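Local coordinates for actin-related protein 8 (Homo sapiens, PDB 4FO0) that binds ATP with low basal ATPase activity, does not polymerize, and serves in the INO80 chromatin remodeling complex, contributing to nucleosome binding, at residues H42-R47 and I177-S182; P54-S59 and N161-P166. All coordinates share one frame; numbering follows the deposited sequence.

Contact 1: residues H42-R47 and I177-S182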
ATOM      1  N   HIS A  42      -3.280  -3.659  -9.485  1.00 31.56           N
ATOM      2  CA  HIS A  42      -4.545  -4.305  -9.212  1.00 27.27           C
ATOM      3  C   HIS A  42      -5.684  -3.479  -9.804  1.00 35.78           C
ATOM      4  O   HIS A  42      -6.435  -2.800  -9.085  1.00 35.14           O
ATOM      5  CB  HIS A  42      -4.689  -4.447  -7.710  1.00 32.12           C
ATOM      6  CG  HIS A  42      -5.775  -5.372  -7.307  1.00 35.77           C
ATOM      7  ND1 HIS A  42      -6.964  -4.929  -6.774  1.00 47.97           N
ATOM      8  CD2 HIS A  42      -5.869  -6.716  -7.385  1.00 36.31           C
ATOM      9  CE1 HIS A  42      -7.739  -5.967  -6.529  1.00 47.14           C
ATOM     10  NE2 HIS A  42      -7.094  -7.063  -6.884  1.00 32.89           N
ATOM     11  N   VAL A  43      -5.788  -3.531 -11.127  1.00 29.26           N
ATOM     12  CA  VAL A  43      -6.643  -2.626 -11.887  1.00 30.99           C
ATOM     13  C   VAL A  43      -7.120  -3.307 -13.167  1.00 34.73           C
ATOM     14  O   VAL A  43      -6.471  -4.229 -13.674  1.00 30.08           O
ATOM     15  CB  VAL A  43      -5.876  -1.350 -12.274  1.00 37.75           C
ATOM     16  CG1 VAL A  43      -4.673  -1.714 -13.140  1.00 32.58           C
ATOM     17  CG2 VAL A  43      -6.799  -0.333 -12.994  1.00 27.75           C
ATOM     18  N   ILE A  44      -8.258  -2.858 -13.684  1.00 23.51           N
ATOM     19  CA  ILE A  44      -8.825  -3.458 -14.879  1.00 27.08           C
ATOM     20  C   ILE A  44      -9.493  -2.398 -15.750  1.00 36.76           C
ATOM     21  O   ILE A  44     -10.175  -1.496 -15.256  1.00 36.26           O
ATOM     22  CB  ILE A  44      -9.842  -4.585 -14.544  1.00 33.30           C
ATOM     23  CG1 ILE A  44     -10.470  -5.128 -15.825  1.00 32.77           C
ATOM     24  CG2 ILE A  44     -10.948  -4.077 -13.656  1.00 33.13           C
ATOM     25  CD1 ILE A  44     -11.304  -6.360 -15.624  1.00 25.33           C
ATOM     26  N   ALA A  45      -9.271  -2.498 -17.052  1.00 32.09           N
ATOM     27  CA  ALA A  45      -9.962  -1.638 -18.007  1.00 38.23           C
ATOM     28  C   ALA A  45     -11.046  -2.442 -18.711  1.00 39.86           C
ATOM     29  O   ALA A  45     -10.797  -3.534 -19.225  1.00 40.27           O
ATOM     30  CB  ALA A  45      -8.988  -1.061 -19.022  1.00 33.77           C
ATOM     31  N   ARG A  46     -12.253  -1.900 -18.722  1.00 37.78           N
ATOM     32  CA  ARG A  46     -13.370  -2.575 -19.339  1.00 27.71           C
ATOM     33  C   ARG A  46     -13.870  -1.731 -20.483  1.00 43.67           C
ATOM     34  O   ARG A  46     -14.040  -0.512 -20.330  1.00 40.26           O
ATOM     35  CB  ARG A  46     -14.475  -2.803 -18.324  1.00 38.89           C
ATOM     36  CG  ARG A  46     -14.207  -3.967 -17.396  1.00 35.84           C
ATOM     37  CD  ARG A  46     -15.490  -4.428 -16.759  1.00 37.45           C
ATOM     38  NE  ARG A  46     -15.316  -5.619 -15.927  1.00 42.95           N
ATOM     39  CZ  ARG A  46     -15.211  -6.859 -16.390  1.00 38.41           C
ATOM     40  NH1 ARG A  46     -15.228  -7.089 -17.698  1.00 52.65           N
ATOM     41  NH2 ARG A  46     -15.072  -7.865 -15.540  1.00 42.50           N
ATOM     42  N   ARG A  47     -14.097  -2.377 -21.628  1.00 45.27           N
ATOM     43  CA  ARG A  47     -14.574  -1.676 -22.815  1.00 49.85           C
ATOM     44  C   ARG A  47     -15.998  -1.204 -22.622  1.00 51.22           C
ATOM     45  O   ARG A  47     -16.719  -1.711 -21.767  1.00 62.88           O
ATOM     46  CB  ARG A  47     -14.487  -2.553 -24.064  1.00 48.46           C
ATOM     47  CG  ARG A  47     -14.644  -1.761 -25.360  1.00 54.04           C
ATOM     48  CD  ARG A  47     -14.567  -2.648 -26.591  1.00 56.39           C
ATOM     49  NE  ARG A  47     -13.379  -2.385 -27.397  1.00 68.59           N
ATOM     50  CZ  ARG A  47     -13.276  -1.398 -28.282  1.00 76.17           C
ATOM     51  NH1 ARG A  47     -14.292  -0.568 -28.473  1.00 60.41           N
ATOM     52  NH2 ARG A  47     -12.153  -1.232 -28.969  1.00 86.98           N
ATOM     53  N   ILE A 177     -12.447  -8.540  -9.618  1.00 28.95           N
ATOM     54  CA  ILE A 177     -11.438  -9.274  -8.865  1.00 34.39           C
ATOM     55  C   ILE A 177     -11.156 -10.594  -9.542  1.00 36.84           C
ATOM     56  O   ILE A 177     -10.004 -10.937  -9.788  1.00 31.48           O
ATOM     57  CB  ILE A 177     -11.878  -9.568  -7.429  1.00 45.86           C
ATOM     58  CG1 ILE A 177     -12.100  -8.258  -6.685  1.00 39.80           C
ATOM     59  CG2 ILE A 177     -10.824 -10.421  -6.698  1.00 29.39           C
ATOM     60  CD1 ILE A 177     -10.942  -7.365  -6.795  1.00 39.52           C
ATOM     61  N   GLU A 178     -12.215 -11.327  -9.857  1.00 37.78           N
ATOM     62  CA  GLU A 178     -12.048 -12.642 -10.443  1.00 45.62           C
ATOM     63  C   GLU A 178     -11.312 -12.565 -11.768  1.00 37.84           C
ATOM     64  O   GLU A 178     -10.390 -13.334 -12.023  1.00 42.93           O
ATOM     65  CB  GLU A 178     -13.382 -13.343 -10.630  1.00 48.52           C
ATOM     66  CG  GLU A 178     -13.242 -14.613 -11.448  1.00 55.04           C
ATOM     67  CD  GLU A 178     -14.440 -15.531 -11.334  1.00 57.47           C
ATOM     68  OE1 GLU A 178     -15.482 -15.089 -10.798  1.00 71.92           O
ATOM     69  OE2 GLU A 178     -14.333 -16.700 -11.776  1.00 67.50           O
ATOM     70  N   VAL A 179     -11.714 -11.634 -12.615  1.00 38.04           N
ATOM     71  CA  VAL A 179     -11.017 -11.460 -13.875  1.00 29.40           C
ATOM     72  C   VAL A 179      -9.542 -11.102 -13.653  1.00 44.15           C
ATOM     73  O   VAL A 179      -8.654 -11.686 -14.276  1.00 39.40           O
ATOM     74  CB  VAL A 179     -11.705 -10.420 -14.761  1.00 29.40           C
ATOM     75  CG1 VAL A 179     -10.859 -10.115 -15.994  1.00 33.11           C
ATOM     76  CG2 VAL A 179     -13.075 -10.923 -15.168  1.00 35.33           C
ATOM     77  N   ILE A 180      -9.277 -10.151 -12.762  1.00 32.65           N
ATOM     78  CA  ILE A 180      -7.899  -9.767 -12.490  1.00 34.30           C
ATOM     79  C   ILE A 180      -7.081 -10.937 -11.918  1.00 38.75           C
ATOM     80  O   ILE A 180      -5.981 -11.221 -12.392  1.00 38.22           O
ATOM     81  CB  ILE A 180      -7.820  -8.551 -11.558  1.00 34.56           C
ATOM     82  CG1 ILE A 180      -8.467  -7.327 -12.210  1.00 40.94           C
ATOM     83  CG2 ILE A 180      -6.370  -8.230 -11.204  1.00 30.18           C
ATOM     84  CD1 ILE A 180      -8.573  -6.131 -11.263  1.00 29.28           C
ATOM     85  N   TRP A 181      -7.618 -11.620 -10.913  1.00 27.50           N
ATOM     86  CA  TRP A 181      -6.900 -12.726 -10.301  1.00 30.35           C
ATOM     87  C   TRP A 181      -6.724 -13.900 -11.245  1.00 42.92           C
ATOM     88  O   TRP A 181      -5.666 -14.510 -11.279  1.00 40.14           O
ATOM     89  CB  TRP A 181      -7.564 -13.186  -8.999  1.00 31.51           C
ATOM     90  CG  TRP A 181      -7.487 -12.151  -7.943  1.00 31.21           C
ATOM     91  CD1 TRP A 181      -7.016 -10.878  -8.089  1.00 34.97           C
ATOM     92  CD2 TRP A 181      -7.904 -12.272  -6.578  1.00 32.61           C
ATOM     93  NE1 TRP A 181      -7.111 -10.201  -6.904  1.00 33.95           N
ATOM     94  CE2 TRP A 181      -7.657 -11.030  -5.959  1.00 35.25           C
ATOM     95  CE3 TRP A 181      -8.468 -13.304  -5.822  1.00 33.91           C
ATOM     96  CZ2 TRP A 181      -7.949 -10.795  -4.613  1.00 33.02           C
ATOM     97  CZ3 TRP A 181      -8.749 -13.074  -4.489  1.00 31.61           C
ATOM     98  CH2 TRP A 181      -8.493 -11.827  -3.896  1.00 30.77           C
ATOM     99  N   SER A 182      -7.755 -14.215 -12.017  1.00 45.70           N
ATOM    100  CA  SER A 182      -7.654 -15.327 -12.948  1.00 36.29           C
ATOM    101  C   SER A 182      -6.621 -15.048 -14.034  1.00 45.05           C
ATOM    102  O   SER A 182      -5.788 -15.901 -14.342  1.00 52.20           O
ATOM    103  CB  SER A 182      -9.012 -15.622 -13.548  1.00 31.51           C
ATOM    104  OG  SER A 182      -9.942 -15.778 -12.492  1.00 48.27           O
TER
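The imidazole of His42 and the indole of Trp181 meet at their rims without stacking, their planes 52° apart. Trp181 NE1 donates to His42 NE2 (3.1 Å) in a somewhat bent bond, lying almost in the imidazole plane, while His42 NE2 sits somewhat out of the indole plane. At the same imidazole edge Ile177 CD1 packs 3.5 Å from His42 CE1, and one face of the indole is covered by Ile177 CG2, 3.3 Å above the indole plane and over its centre. With CG anti to the backbone N (chi1 -166°), the His42 ring swings over to the helix. The contact lays strand 38-47 of the actin-fold sheet across helix 170-187, the short segments crossing at 118° with axes 9.8 Å apart. Further along the strand, Ile180 CD1 presses against Ile44 CB (3.8 Å) and the Val43 carbonyl group, and Ile44 CD1 meets Val179 CG1 at 3.8 Å. Ile44 CD1 also lies over one face of the Arg46 guanidinium, toward its rim. That guanidinium forms a salt bridge through NE to Asp176, one residue before the helical segment, and its NH2 comes 3.7 Å from Val179 CG2.

Contact 2: residues P54-S59 and N161-P166; sequences PLYKDS and NIHPGP
This is a surface contact between two irregular loops of the actin fold, one leading from strand 38-47 toward helix 71-88, the other from strand 159-160 into helix 170-187. Tyr56 and His163 reach for each other from opposite directions. Their rings are nearly parallel (9°) but slid apart, with centroids 4.9 Å from each other; the phenol oxygen is modelled over a face of the imidazole, too close for its exact place to be sure. Near the base of the phenol, Pro166 CG packs 3.9 Å from Tyr56 CB, and Pro166 O stands over the centre of one ring face. Backbone Trp153 links the polar side chains: its N donates to Asp58 OD2 and its O accepts from Asn161 ND2, which itself lies 3.2 Å from Asp58 OD1. His163 CG sits between its own backbone N and carbonyl carbon (chi1 63°), and ND1 donates to Pro164 O (2.7 Å) in the ring plane, fixing the ring's rotation. An alanine at His163 would probably leave the Tyr56 ring without the imidazole beside it and the water without one of its two anchors. That water, in the imidazole plane, bridges His163 NE2 (2.7 Å) and Asp58 OD2 (2.8 Å), donating to the carboxylate.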
ATOM      1  N   PRO A  54     -20.145   7.799 -21.162  1.00 71.28           N
ATOM      2  CA  PRO A  54     -19.164   8.657 -20.470  1.00 69.58           C
ATOM      3  C   PRO A  54     -18.030   7.823 -19.879  1.00 69.94           C
ATOM      4  O   PRO A  54     -18.267   6.733 -19.363  1.00 62.61           O
ATOM      5  CB  PRO A  54     -19.976   9.297 -19.341  1.00 52.28           C
ATOM      6  CG  PRO A  54     -21.425   9.055 -19.716  1.00 62.34           C
ATOM      7  CD  PRO A  54     -21.432   7.757 -20.448  1.00 49.97           C
ATOM      8  N   LEU A  55     -16.806   8.321 -19.968  1.00 62.78           N
ATOM      9  CA  LEU A  55     -15.663   7.562 -19.491  1.00 55.28           C
ATOM     10  C   LEU A  55     -15.557   7.594 -17.968  1.00 54.34           C
ATOM     11  O   LEU A  55     -15.421   8.650 -17.362  1.00 63.03           O
ATOM     12  CB  LEU A  55     -14.383   8.057 -20.164  1.00 52.44           C
ATOM     13  CG  LEU A  55     -14.432   7.636 -21.636  1.00 57.29           C
ATOM     14  CD1 LEU A  55     -13.220   8.096 -22.421  1.00 46.16           C
ATOM     15  CD2 LEU A  55     -14.574   6.122 -21.713  1.00 54.45           C
ATOM     16  N   TYR A  56     -15.656   6.427 -17.345  1.00 62.75           N
ATOM     17  CA  TYR A  56     -15.471   6.340 -15.906  1.00 55.27           C
ATOM     18  C   TYR A  56     -14.001   6.072 -15.567  1.00 53.04           C
ATOM     19  O   TYR A  56     -13.408   5.094 -16.035  1.00 46.83           O
ATOM     20  CB  TYR A  56     -16.364   5.259 -15.297  1.00 43.56           C
ATOM     21  CG  TYR A  56     -16.229   5.220 -13.803  1.00 56.13           C
ATOM     22  CD1 TYR A  56     -15.269   4.419 -13.190  1.00 56.64           C
ATOM     23  CD2 TYR A  56     -17.030   6.024 -13.001  1.00 54.60           C
ATOM     24  CE1 TYR A  56     -15.121   4.412 -11.802  1.00 45.26           C
ATOM     25  CE2 TYR A  56     -16.900   6.017 -11.625  1.00 58.24           C
ATOM     26  CZ  TYR A  56     -15.943   5.214 -11.028  1.00 59.26           C
ATOM     27  OH  TYR A  56     -15.818   5.224  -9.655  1.00 56.97           O
ATOM     28  N   LYS A  57     -13.405   6.957 -14.779  1.00 40.09           N
ATOM     29  CA  LYS A  57     -12.062   6.703 -14.267  1.00 47.12           C
ATOM     30  C   LYS A  57     -12.126   6.692 -12.750  1.00 54.97           C
ATOM     31  O   LYS A  57     -12.669   7.615 -12.142  1.00 54.27           O
ATOM     32  CB  LYS A  57     -11.047   7.756 -14.742  1.00 65.73           C
ATOM     33  CG  LYS A  57     -10.980   8.002 -16.252  1.00 50.35           C
ATOM     34  CD  LYS A  57     -10.854   6.713 -17.066  1.00 68.93           C
ATOM     35  CE  LYS A  57     -10.864   7.010 -18.574  1.00 78.92           C
ATOM     36  NZ  LYS A  57      -9.729   7.906 -18.978  1.00 49.48           N
ATOM     37  N   ASP A  58     -11.600   5.641 -12.130  1.00 51.48           N
ATOM     38  CA  ASP A  58     -11.539   5.624 -10.675  1.00 50.79           C
ATOM     39  C   ASP A  58     -10.556   6.679 -10.179  1.00 42.47           C
ATOM     40  O   ASP A  58      -9.590   7.031 -10.854  1.00 52.46           O
ATOM     41  CB  ASP A  58     -11.139   4.239 -10.142  1.00 52.41           C
ATOM     42  CG  ASP A  58     -12.342   3.390  -9.735  1.00 59.76           C
ATOM     43  OD1 ASP A  58     -13.354   3.956  -9.260  1.00 59.53           O
ATOM     44  OD2 ASP A  58     -12.272   2.150  -9.883  1.00 46.08           O
ATOM     45  N   SER A  59     -10.800   7.184  -8.984  1.00 66.19           N
ATOM     46  CA  SER A  59      -9.843   8.079  -8.367  1.00 59.04           C
ATOM     47  C   SER A  59      -8.624   7.265  -7.930  1.00 54.95           C
ATOM     48  O   SER A  59      -8.750   6.110  -7.521  1.00 53.22           O
ATOM     49  CB  SER A  59     -10.490   8.762  -7.166  1.00 48.47           C
ATOM     50  OG  SER A  59     -11.885   8.924  -7.381  1.00 91.51           O
ATOM     51  N   ASN A 161     -13.860  -1.566  -3.485  1.00 39.54           N
ATOM     52  CA  ASN A 161     -14.172  -0.239  -3.991  1.00 27.99           C
ATOM     53  C   ASN A 161     -15.599  -0.120  -4.480  1.00 37.35           C
ATOM     54  O   ASN A 161     -15.857  -0.197  -5.690  1.00 49.23           O
ATOM     55  CB  ASN A 161     -13.231   0.196  -5.099  1.00 24.77           C
ATOM     56  CG  ASN A 161     -13.525   1.614  -5.547  1.00 41.37           C
ATOM     57  OD1 ASN A 161     -14.105   2.389  -4.783  1.00 36.49           O
ATOM     58  ND2 ASN A 161     -13.164   1.955  -6.779  1.00 25.47           N
ATOM     59  N   ILE A 162     -16.515   0.063  -3.531  1.00 33.28           N
ATOM     60  CA  ILE A 162     -17.933   0.207  -3.825  1.00 41.67           C
ATOM     61  C   ILE A 162     -18.322   1.674  -3.927  1.00 44.55           C
ATOM     62  O   ILE A 162     -17.955   2.485  -3.067  1.00 40.64           O
ATOM     63  CB  ILE A 162     -18.778  -0.427  -2.727  1.00 42.73           C
ATOM     64  CG1 ILE A 162     -18.440  -1.912  -2.608  1.00 29.54           C
ATOM     65  CG2 ILE A 162     -20.262  -0.168  -2.989  1.00 27.84           C
ATOM     66  CD1 ILE A 162     -19.601  -2.790  -2.678  1.00 38.84           C
ATOM     67  N   HIS A 163     -19.071   2.010  -4.973  1.00 33.10           N
ATOM     68  CA  HIS A 163     -19.389   3.404  -5.267  1.00 32.39           C
ATOM     69  C   HIS A 163     -20.494   3.479  -6.307  1.00 33.78           C
ATOM     70  O   HIS A 163     -20.733   2.518  -7.038  1.00 41.03           O
ATOM     71  CB  HIS A 163     -18.150   4.103  -5.809  1.00 32.62           C
ATOM     72  CG  HIS A 163     -17.663   3.528  -7.104  1.00 38.57           C
ATOM     73  ND1 HIS A 163     -18.312   3.739  -8.303  1.00 36.48           N
ATOM     74  CD2 HIS A 163     -16.607   2.728  -7.388  1.00 39.72           C
ATOM     75  CE1 HIS A 163     -17.671   3.104  -9.269  1.00 46.11           C
ATOM     76  NE2 HIS A 163     -16.632   2.483  -8.740  1.00 37.56           N
ATOM     77  N   PRO A 164     -21.161   4.632  -6.402  1.00 33.76           N
ATOM     78  CA  PRO A 164     -22.267   4.762  -7.355  1.00 34.32           C
ATOM     79  C   PRO A 164     -21.745   4.619  -8.763  1.00 43.49           C
ATOM     80  O   PRO A 164     -20.617   5.037  -9.025  1.00 34.67           O
ATOM     81  CB  PRO A 164     -22.741   6.195  -7.141  1.00 35.72           C
ATOM     82  CG  PRO A 164     -22.238   6.565  -5.795  1.00 30.14           C
ATOM     83  CD  PRO A 164     -20.922   5.881  -5.673  1.00 31.20           C
ATOM     84  N   GLY A 165     -22.536   4.031  -9.653  1.00 39.86           N
ATOM     85  CA  GLY A 165     -22.140   3.947 -11.044  1.00 36.42           C
ATOM     86  C   GLY A 165     -21.539   2.628 -11.473  1.00 52.00           C
ATOM     87  O   GLY A 165     -21.523   1.664 -10.705  1.00 44.26           O
ATOM     88  N   PRO A 166     -21.018   2.591 -12.709  1.00 65.47           N
ATOM     89  CA  PRO A 166     -20.516   1.391 -13.379  1.00 65.54           C
ATOM     90  C   PRO A 166     -19.337   0.785 -12.635  1.00 61.75           C
ATOM     91  O   PRO A 166     -18.367   1.486 -12.360  1.00 53.44           O
ATOM     92  CB  PRO A 166     -20.039   1.930 -14.733  1.00 60.53           C
ATOM     93  CG  PRO A 166     -19.671   3.335 -14.459  1.00 55.00           C
ATOM     94  CD  PRO A 166     -20.685   3.812 -13.462  1.00 63.55           C
TER
HETATM   95  O   HOH W   1     -14.695   0.746  -9.611  1.00 48.12           O

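Contact 2 is nested along the chain inside the loop closed by contact 1: residues 54-59 follow strand 38-47, and residues 161-166 precede helix 170-187. The two do not touch; their centres lie 14 Å apart and their nearest atoms about 7 Å. Strand 149-152 joins them, since His152 bonds through its backbone to Ile44 and meets the Tyr56 ring, while Asn150 bonds to both Arg46 and Tyr56. The His42 side chain is about 7 Å from the bound ATP and about 10 Å from the magnesium ion, and the Asn161 side chain about 11 Å from ATP. The side chain of ATP-binding Thr25 is about 6 Å from that of His42, to which its backbone bonds; Ser24's is about 8 Å from Asn161's.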